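Long-range contacts in antifreeze protein (Leucosporidium, PDB 3UYU), which binds to the surface of ice crystals and inhibits their growth, giving an Arctic yeast freeze tolerance with only modest thermal hysteresis: residues S12-L17 against N78-A83; A39-I44 against I67-Y72. The protein carries 2 engineered substitutions. All blocks are in the same frame, centred on the assembly; numbering follows the deposited sequence.

Interaction 1 (S12-L17 against N78-A83); sequences SNFAIL and NYLAAA
Tyr79 reaches over from helix 76-96 and sets its hydroxyl against Asn13. Asn13 ND2 donates to Tyr79 OH over 3.2 Å at an N-H...O angle of 151°, coming in at the edge of the ring. The bond is not isolated: Tyr79 OH donates a hydrogen bond to a water 2.7 Å away, and that water in turn donates to the Asn13 O carbonyl. Side chain and main chain of Asn13 are thus both tied to one phenol. Beneath this polar edge the contact turns greasy. Phe14 CZ lies 3.7 Å from Tyr79 CE2, the two rings meeting obliquely with planes 38° apart. Phe14 CE1 comes down on Ala83 CB at 3.5 Å, while Leu80 CD2 touches both Phe14 CZ and Leu17 CD1. Leu17 CD2 packs 3.7 Å from Ala83 CB. The Phe14 ring is held between unlike neighbours: Leu17 CD1 sits 3.9 Å above the centre of one face, and the bridging water lies over the opposite face, offset to the rim. What sends Tyr79 across is its first torsion, with CG anti to the backbone N (chi1 -180°). A phenylalanine in its place would probably leave Asn13 ND2 without its acceptor and the water without its donor. Further out, Arg206 NH1 hydrogen-bonds to Phe14 O, and Asn78 of the second subunit makes a weak hydrogen bond to Tyr79 OH. Here the chain entering the right-handed beta-helix is fastened to the helix lying alongside it: apolar side chains fill the interface, and one buried hydroxyl, used as both donor and acceptor, serves its polar margin next to the dimer interface.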
ATOM      1  N   SER A  12      -9.067   0.228  -1.478  1.00 12.36           N
ATOM      2  CA  SER A  12     -10.306   0.836  -0.964  1.00 11.98           C
ATOM      3  C   SER A  12     -10.491   2.252  -1.514  1.00 13.47           C
ATOM      4  O   SER A  12     -11.530   2.862  -1.204  1.00 14.14           O
ATOM      5  CB  SER A  12     -10.358   0.826   0.587  1.00 14.09           C
ATOM      6  OG  SER A  12      -9.477   1.741   1.078  1.00 14.57           O
ATOM      7  N   ASN A  13      -9.579   2.759  -2.348  1.00 11.07           N
ATOM      8  CA  ASN A  13      -9.775   4.084  -2.938  1.00 10.71           C
ATOM      9  C   ASN A  13     -10.370   3.992  -4.326  1.00  9.83           C
ATOM     10  O   ASN A  13     -10.397   5.015  -5.060  1.00 11.43           O
ATOM     11  CB  ASN A  13      -8.422   4.832  -3.039  1.00 12.10           C
ATOM     12  CG  ASN A  13      -7.743   5.001  -1.654  1.00 17.93           C
ATOM     13  OD1 ASN A  13      -8.349   4.740  -0.572  1.00 20.86           O
ATOM     14  ND2 ASN A  13      -6.484   5.406  -1.674  1.00 15.72           N
ATOM     15  N   PHE A  14     -10.803   2.778  -4.705  1.00  9.70           N
ATOM     16  CA  PHE A  14     -11.324   2.561  -6.089  1.00  8.00           C
ATOM     17  C   PHE A  14     -12.702   1.917  -6.066  1.00  9.93           C
ATOM     18  O   PHE A  14     -12.952   0.887  -5.396  1.00 10.13           O
ATOM     19  CB  PHE A  14     -10.355   1.656  -6.932  1.00  9.99           C
ATOM     20  CG  PHE A  14      -9.073   2.328  -7.322  1.00  9.53           C
ATOM     21  CD1 PHE A  14      -7.993   2.419  -6.407  1.00 10.86           C
ATOM     22  CD2 PHE A  14      -8.948   2.941  -8.583  1.00 10.74           C
ATOM     23  CE1 PHE A  14      -6.844   3.104  -6.750  1.00 10.70           C
ATOM     24  CE2 PHE A  14      -7.806   3.605  -8.931  1.00 12.80           C
ATOM     25  CZ  PHE A  14      -6.721   3.722  -7.963  1.00 10.33           C
ATOM     26  N   ALA A  15     -13.545   2.476  -6.938  1.00  9.50           N
ATOM     27  CA  ALA A  15     -14.757   1.733  -7.298  1.00  9.79           C
ATOM     28  C   ALA A  15     -14.554   0.532  -8.195  1.00  9.91           C
ATOM     29  O   ALA A  15     -15.195  -0.483  -8.019  1.00 10.83           O
ATOM     30  CB  ALA A  15     -15.761   2.714  -7.950  1.00 10.76           C
ATOM     31  N   ILE A  16     -13.659   0.690  -9.175  1.00 10.92           N
ATOM     32  CA  ILE A  16     -13.325  -0.384 -10.096  1.00 10.16           C
ATOM     33  C   ILE A  16     -11.800  -0.316 -10.314  1.00 10.15           C
ATOM     34  O   ILE A  16     -11.265   0.776 -10.565  1.00 10.33           O
ATOM     35  CB  ILE A  16     -14.028  -0.165 -11.474  1.00 12.00           C
ATOM     36  CG1 ILE A  16     -15.544  -0.109 -11.304  1.00 12.05           C
ATOM     37  CG2 ILE A  16     -13.740  -1.351 -12.378  1.00 12.78           C
ATOM     38  CD1 ILE A  16     -16.270   0.150 -12.636  1.00 13.36           C
ATOM     39  N   LEU A  17     -11.142  -1.454 -10.156  1.00  9.73           N
ATOM     40  CA  LEU A  17      -9.716  -1.575 -10.441  1.00 10.22           C
ATOM     41  C   LEU A  17      -9.499  -2.841 -11.222  1.00 10.26           C
ATOM     42  O   LEU A  17     -10.007  -3.860 -10.849  1.00 11.04           O
ATOM     43  CB  LEU A  17      -8.912  -1.617  -9.119  1.00 10.73           C
ATOM     44  CG  LEU A  17      -7.369  -1.593  -9.258  1.00  9.24           C
ATOM     45  CD1 LEU A  17      -6.871  -0.237  -9.758  1.00 11.43           C
ATOM     46  CD2 LEU A  17      -6.783  -1.842  -7.870  1.00 14.62           C
ATOM     47  N   ASN A  78       2.901   4.576  -9.772  1.00 12.43           N
ATOM     48  CA  ASN A  78       3.231   3.903  -8.522  1.00 11.41           C
ATOM     49  C   ASN A  78       2.017   3.817  -7.570  1.00  9.76           C
ATOM     50  O   ASN A  78       1.952   2.867  -6.824  1.00 11.67           O
ATOM     51  CB  ASN A  78       4.434   4.593  -7.830  1.00 13.32           C
ATOM     52  CG  ASN A  78       5.746   4.208  -8.490  1.00 16.34           C
ATOM     53  OD1 ASN A  78       5.895   3.141  -9.028  1.00 19.75           O
ATOM     54  ND2 ASN A  78       6.691   5.072  -8.361  1.00 23.05           N
ATOM     55  N   TYR A  79       1.082   4.787  -7.668  1.00 10.86           N
ATOM     56  CA  TYR A  79      -0.186   4.723  -6.916  1.00 11.57           C
ATOM     57  C   TYR A  79      -1.011   3.503  -7.367  1.00 10.22           C
ATOM     58  O   TYR A  79      -1.476   2.708  -6.533  1.00 10.91           O
ATOM     59  CB  TYR A  79      -0.934   6.002  -7.193  1.00 12.04           C
ATOM     60  CG  TYR A  79      -2.289   6.135  -6.494  1.00 10.96           C
ATOM     61  CD1 TYR A  79      -2.396   6.119  -5.086  1.00 12.60           C
ATOM     62  CD2 TYR A  79      -3.429   6.307  -7.273  1.00 12.38           C
ATOM     63  CE1 TYR A  79      -3.647   6.272  -4.469  1.00 14.54           C
ATOM     64  CE2 TYR A  79      -4.681   6.511  -6.649  1.00 15.29           C
ATOM     65  CZ  TYR A  79      -4.768   6.469  -5.267  1.00 14.31           C
ATOM     66  OH  TYR A  79      -5.985   6.621  -4.585  1.00 13.07           O
ATOM     67  N   LEU A  80      -1.149   3.353  -8.681  1.00 10.13           N
ATOM     68  CA  LEU A  80      -1.811   2.185  -9.233  1.00 10.17           C
ATOM     69  C   LEU A  80      -1.150   0.845  -8.936  1.00 11.81           C
ATOM     70  O   LEU A  80      -1.814  -0.198  -8.684  1.00 12.01           O
ATOM     71  CB  LEU A  80      -1.982   2.340 -10.774  1.00 11.97           C
ATOM     72  CG  LEU A  80      -3.104   3.302 -11.238  1.00 11.69           C
ATOM     73  CD1 LEU A  80      -2.843   3.581 -12.703  1.00 11.02           C
ATOM     74  CD2 LEU A  80      -4.486   2.637 -11.012  1.00 12.96           C
ATOM     75  N   ALA A  81       0.190   0.817  -9.012  1.00 11.30           N
ATOM     76  CA  ALA A  81       0.881  -0.402  -8.648  1.00 10.16           C
ATOM     77  C   ALA A  81       0.583  -0.865  -7.245  1.00  8.85           C
ATOM     78  O   ALA A  81       0.383  -2.084  -7.034  1.00 10.34           O
ATOM     79  CB  ALA A  81       2.437  -0.218  -8.876  1.00 11.68           C
ATOM     80  N   ALA A  82       0.498   0.098  -6.328  1.00 11.19           N
ATOM     81  CA  ALA A  82       0.188  -0.228  -4.949  1.00  9.95           C
ATOM     82  C   ALA A  82      -1.273  -0.687  -4.844  1.00  9.90           C
ATOM     83  O   ALA A  82      -1.570  -1.663  -4.163  1.00 10.09           O
ATOM     84  CB  ALA A  82       0.426   0.955  -4.041  1.00 10.37           C
ATOM     85  N   ALA A  83      -2.177  -0.004  -5.555  1.00  9.88           N
ATOM     86  CA  ALA A  83      -3.609  -0.437  -5.507  1.00  9.85           C
ATOM     87  C   ALA A  83      -3.810  -1.859  -6.024  1.00 10.45           C
ATOM     88  O   ALA A  83      -4.465  -2.689  -5.361  1.00  9.49           O
ATOM     89  CB  ALA A  83      -4.466   0.544  -6.351  1.00  9.45           C
TER
HETATM   90  O   HOH W   1      -8.107   6.463  -6.180  1.00 15.51           O

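Interaction 2 (A39-I44 against I67-Y72); sequences AAATYI and IYAADY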
ATOM      1  N   ALA A  39      -2.134  -2.264 -17.564  1.00 14.86           N
ATOM      2  CA  ALA A  39      -2.653  -1.722 -18.855  1.00 16.00           C
ATOM      3  C   ALA A  39      -2.566  -0.230 -19.041  1.00 13.63           C
ATOM      4  O   ALA A  39      -2.756   0.599 -18.101  1.00 12.83           O
ATOM      5  CB  ALA A  39      -4.140  -2.165 -19.077  1.00 15.82           C
ATOM      6  N   ALA A  40      -2.325   0.199 -20.286  1.00 15.48           N
ATOM      7  CA  ALA A  40      -2.373   1.611 -20.629  1.00 13.52           C
ATOM      8  C   ALA A  40      -3.861   2.136 -20.809  1.00 13.85           C
ATOM      9  O   ALA A  40      -4.786   1.309 -20.904  1.00 15.37           O
ATOM     10  CB  ALA A  40      -1.648   1.823 -22.003  1.00 16.55           C
ATOM     11  N   ALA A  41      -4.029   3.454 -20.897  1.00 14.37           N
ATOM     12  CA  ALA A  41      -5.359   4.070 -20.937  1.00 15.10           C
ATOM     13  C   ALA A  41      -6.130   3.635 -22.175  1.00 16.75           C
ATOM     14  O   ALA A  41      -7.358   3.663 -22.181  1.00 15.93           O
ATOM     15  CB  ALA A  41      -5.270   5.521 -20.830  1.00 15.90           C
ATOM     16  N   THR A  42      -5.430   3.117 -23.176  1.00 17.57           N
ATOM     17  CA  THR A  42      -6.124   2.616 -24.350  1.00 18.62           C
ATOM     18  C   THR A  42      -7.028   1.399 -24.062  1.00 18.77           C
ATOM     19  O   THR A  42      -7.927   1.064 -24.832  1.00 18.67           O
ATOM     20  CB  THR A  42      -5.044   2.305 -25.470  1.00 20.08           C
ATOM     21  OG1 THR A  42      -5.688   1.698 -26.594  1.00 28.19           O
ATOM     22  CG2 THR A  42      -4.098   1.335 -25.016  1.00 20.47           C
ATOM     23  N   TYR A  43      -6.859   0.755 -22.907  1.00 15.69           N
ATOM     24  CA  TYR A  43      -7.694  -0.364 -22.554  1.00 15.47           C
ATOM     25  C   TYR A  43      -8.889   0.037 -21.650  1.00 13.64           C
ATOM     26  O   TYR A  43      -9.587  -0.881 -21.197  1.00 16.07           O
ATOM     27  CB  TYR A  43      -6.849  -1.396 -21.797  1.00 15.91           C
ATOM     28  CG  TYR A  43      -5.868  -2.114 -22.690  1.00 19.31           C
ATOM     29  CD1 TYR A  43      -6.300  -3.130 -23.512  1.00 21.34           C
ATOM     30  CD2 TYR A  43      -4.534  -1.713 -22.746  1.00 20.37           C
ATOM     31  CE1 TYR A  43      -5.405  -3.819 -24.339  1.00 25.13           C
ATOM     32  CE2 TYR A  43      -3.624  -2.388 -23.589  1.00 21.79           C
ATOM     33  CZ  TYR A  43      -4.072  -3.435 -24.351  1.00 27.12           C
ATOM     34  OH  TYR A  43      -3.189  -4.117 -25.158  1.00 28.51           O
ATOM     35  N   ILE A  44      -9.053   1.332 -21.448  1.00 13.80           N
ATOM     36  CA  ILE A  44     -10.298   1.905 -20.848  1.00 14.34           C
ATOM     37  C   ILE A  44     -11.128   2.475 -22.007  1.00 14.71           C
ATOM     38  O   ILE A  44     -10.746   3.475 -22.607  1.00 16.42           O
ATOM     39  CB  ILE A  44      -9.977   2.976 -19.831  1.00 13.81           C
ATOM     40  CG1 ILE A  44      -9.125   2.401 -18.664  1.00 15.74           C
ATOM     41  CG2 ILE A  44     -11.306   3.674 -19.305  1.00 13.93           C
ATOM     42  CD1 ILE A  44      -8.620   3.561 -17.647  1.00 16.84           C
ATOM     43  N   ILE A  67     -10.045   8.984 -13.183  1.00 11.13           N
ATOM     44  CA  ILE A  67      -9.739   7.776 -13.930  1.00 10.82           C
ATOM     45  C   ILE A  67      -8.232   7.747 -14.080  1.00 10.91           C
ATOM     46  O   ILE A  67      -7.660   8.727 -14.505  1.00 13.20           O
ATOM     47  CB  ILE A  67     -10.377   7.816 -15.373  1.00 12.63           C
ATOM     48  CG1 ILE A  67     -11.889   7.886 -15.169  1.00 17.44           C
ATOM     49  CG2 ILE A  67      -9.943   6.559 -16.167  1.00 10.70           C
ATOM     50  CD1 ILE A  67     -12.730   8.304 -16.374  1.00 18.07           C
ATOM     51  N   TYR A  68      -7.670   6.609 -13.775  1.00 10.08           N
ATOM     52  CA  TYR A  68      -6.174   6.436 -13.715  1.00 10.27           C
ATOM     53  C   TYR A  68      -5.769   5.257 -14.573  1.00 10.55           C
ATOM     54  O   TYR A  68      -6.396   4.193 -14.600  1.00 12.02           O
ATOM     55  CB  TYR A  68      -5.758   6.134 -12.259  1.00 10.55           C
ATOM     56  CG  TYR A  68      -6.002   7.263 -11.289  1.00 11.44           C
ATOM     57  CD1 TYR A  68      -5.200   8.414 -11.280  1.00 12.19           C
ATOM     58  CD2 TYR A  68      -7.053   7.176 -10.343  1.00 13.33           C
ATOM     59  CE1 TYR A  68      -5.419   9.423 -10.381  1.00 11.52           C
ATOM     60  CE2 TYR A  68      -7.278   8.221  -9.471  1.00 11.58           C
ATOM     61  CZ  TYR A  68      -6.463   9.361  -9.490  1.00 14.77           C
ATOM     62  OH  TYR A  68      -6.662  10.392  -8.597  1.00 15.97           O
ATOM     63  N   ALA A  69      -4.622   5.413 -15.282  1.00 11.68           N
ATOM     64  CA  ALA A  69      -4.022   4.287 -16.036  1.00 12.56           C
ATOM     65  C   ALA A  69      -2.510   4.282 -15.900  1.00 11.25           C
ATOM     66  O   ALA A  69      -1.949   5.323 -15.552  1.00 12.31           O
ATOM     67  CB  ALA A  69      -4.396   4.397 -17.541  1.00 13.57           C
ATOM     68  N   ALA A  70      -1.949   3.105 -16.239  1.00 12.58           N
ATOM     69  CA  ALA A  70      -0.506   2.821 -15.898  1.00 13.60           C
ATOM     70  C   ALA A  70       0.457   3.751 -16.712  1.00 15.12           C
ATOM     71  O   ALA A  70       1.618   3.875 -16.304  1.00 15.75           O
ATOM     72  CB  ALA A  70      -0.162   1.365 -16.090  1.00 14.83           C
ATOM     73  N   ASP A  71       0.011   4.320 -17.845  1.00 14.63           N
ATOM     74  CA  ASP A  71       0.880   5.223 -18.653  1.00 15.85           C
ATOM     75  C   ASP A  71       0.753   6.701 -18.325  1.00 16.02           C
ATOM     76  O   ASP A  71       1.392   7.576 -18.964  1.00 17.90           O
ATOM     77  CB  ASP A  71       0.668   4.988 -20.169  1.00 16.22           C
ATOM     78  CG  ASP A  71      -0.800   5.162 -20.617  1.00 19.91           C
ATOM     79  OD1 ASP A  71      -1.752   4.775 -19.867  1.00 17.82           O
ATOM     80  OD2 ASP A  71      -1.033   5.600 -21.769  1.00 20.35           O
ATOM     81  N   TYR A  72      -0.084   7.044 -17.335  1.00 15.19           N
ATOM     82  CA  TYR A  72      -0.210   8.385 -16.905  1.00 13.74           C
ATOM     83  C   TYR A  72       0.995   8.899 -16.092  1.00 14.33           C
ATOM     84  O   TYR A  72       1.863   8.136 -15.724  1.00 15.28           O
ATOM     85  CB  TYR A  72      -1.549   8.571 -16.115  1.00 15.44           C
ATOM     86  CG  TYR A  72      -2.835   8.507 -16.989  1.00 16.65           C
ATOM     87  CD1 TYR A  72      -2.820   8.394 -18.389  1.00 14.33           C
ATOM     88  CD2 TYR A  72      -4.103   8.568 -16.349  1.00 15.11           C
ATOM     89  CE1 TYR A  72      -4.024   8.392 -19.152  1.00 16.53           C
ATOM     90  CE2 TYR A  72      -5.311   8.539 -17.111  1.00 17.14           C
ATOM     91  CZ  TYR A  72      -5.248   8.442 -18.492  1.00 18.81           C
ATOM     92  OH  TYR A  72      -6.420   8.450 -19.208  1.00 18.42           O
TER
HETATM   93  O   HOH W   2      -2.715   4.613 -23.678  1.00 24.31           O
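The Tyr72 ring meets Ala41 obliquely, Ala41 CB lying 3.6 Å from Tyr72 CE1 and also close to the hydroxyl. One face of that ring rests on Ala69 CB, over its centre, and Ile67 O lies at its edge in the ring plane. Ala41 CB also packs on Ala69 CB, 3.6 Å away. The other flat group that counts is the Asp71 carboxylate. Ala41 N donates to Asp71 OD1 at 2.8 Å, on the syn side but 30° out of the carboxylate plane. Asp71 OD2 accepts a hydrogen bond from a water 2.7 Å away, and that water accepts a weak hydrogen bond from Thr42 N. With CG turned between its backbone N and carbonyl carbon (chi1 57°), Asp71 lays its carboxylate against Ala40 and Ala41, at the start of the 3-10 segment 41-43, where its negative charge probably suits the backbone N-H groups of Ala41 and Thr42. The main chains join as well: Ala70 N donates to Ala39 O over 3.2 Å, Ala70 being second in the type I turn from Ala69 to Tyr72. Deeper in, Ile44 CD1 reaches Ile67 CG2 at 3.6 Å. Together these contacts join neighbouring coils of the beta-helix near one end. Strand 67-69 runs parallel to strand 34-36, whose Val36 packs on both Ile44 and Ala69. Gln232 and Val230 of the second subunit pack on Ala40 and Asp71. Ile44 begins strand 44-45, an edge strand, within this chain, of its parallel sheet, with the inferred ice-binding Thr45 next, whereas the Tyr68 side chain packs on Thr76 and Leu80 of helix 76-96.

How the interactions relate
From the N terminus, residues 12-17 lead into strand 16-18, and their partner in interaction 1 arrives only after 60 further residues, at helix 76-96. Within that long loop the chain builds its first coils, and interaction 2 closes a shorter one of 22 residues, between 39-44 and 67-72; it is nested, not crossed. Strand 67-69 then runs on through a turn to the helix, which brings the two contacts together: Leu80 CD1 packs 3.3 Å from Ala69 C, and Phe14 CE2 lies 3.9 Å from Tyr68 CD2. Together they tie successive beta-helix strands to one another and to the flanking helix, and both touch the second subunit.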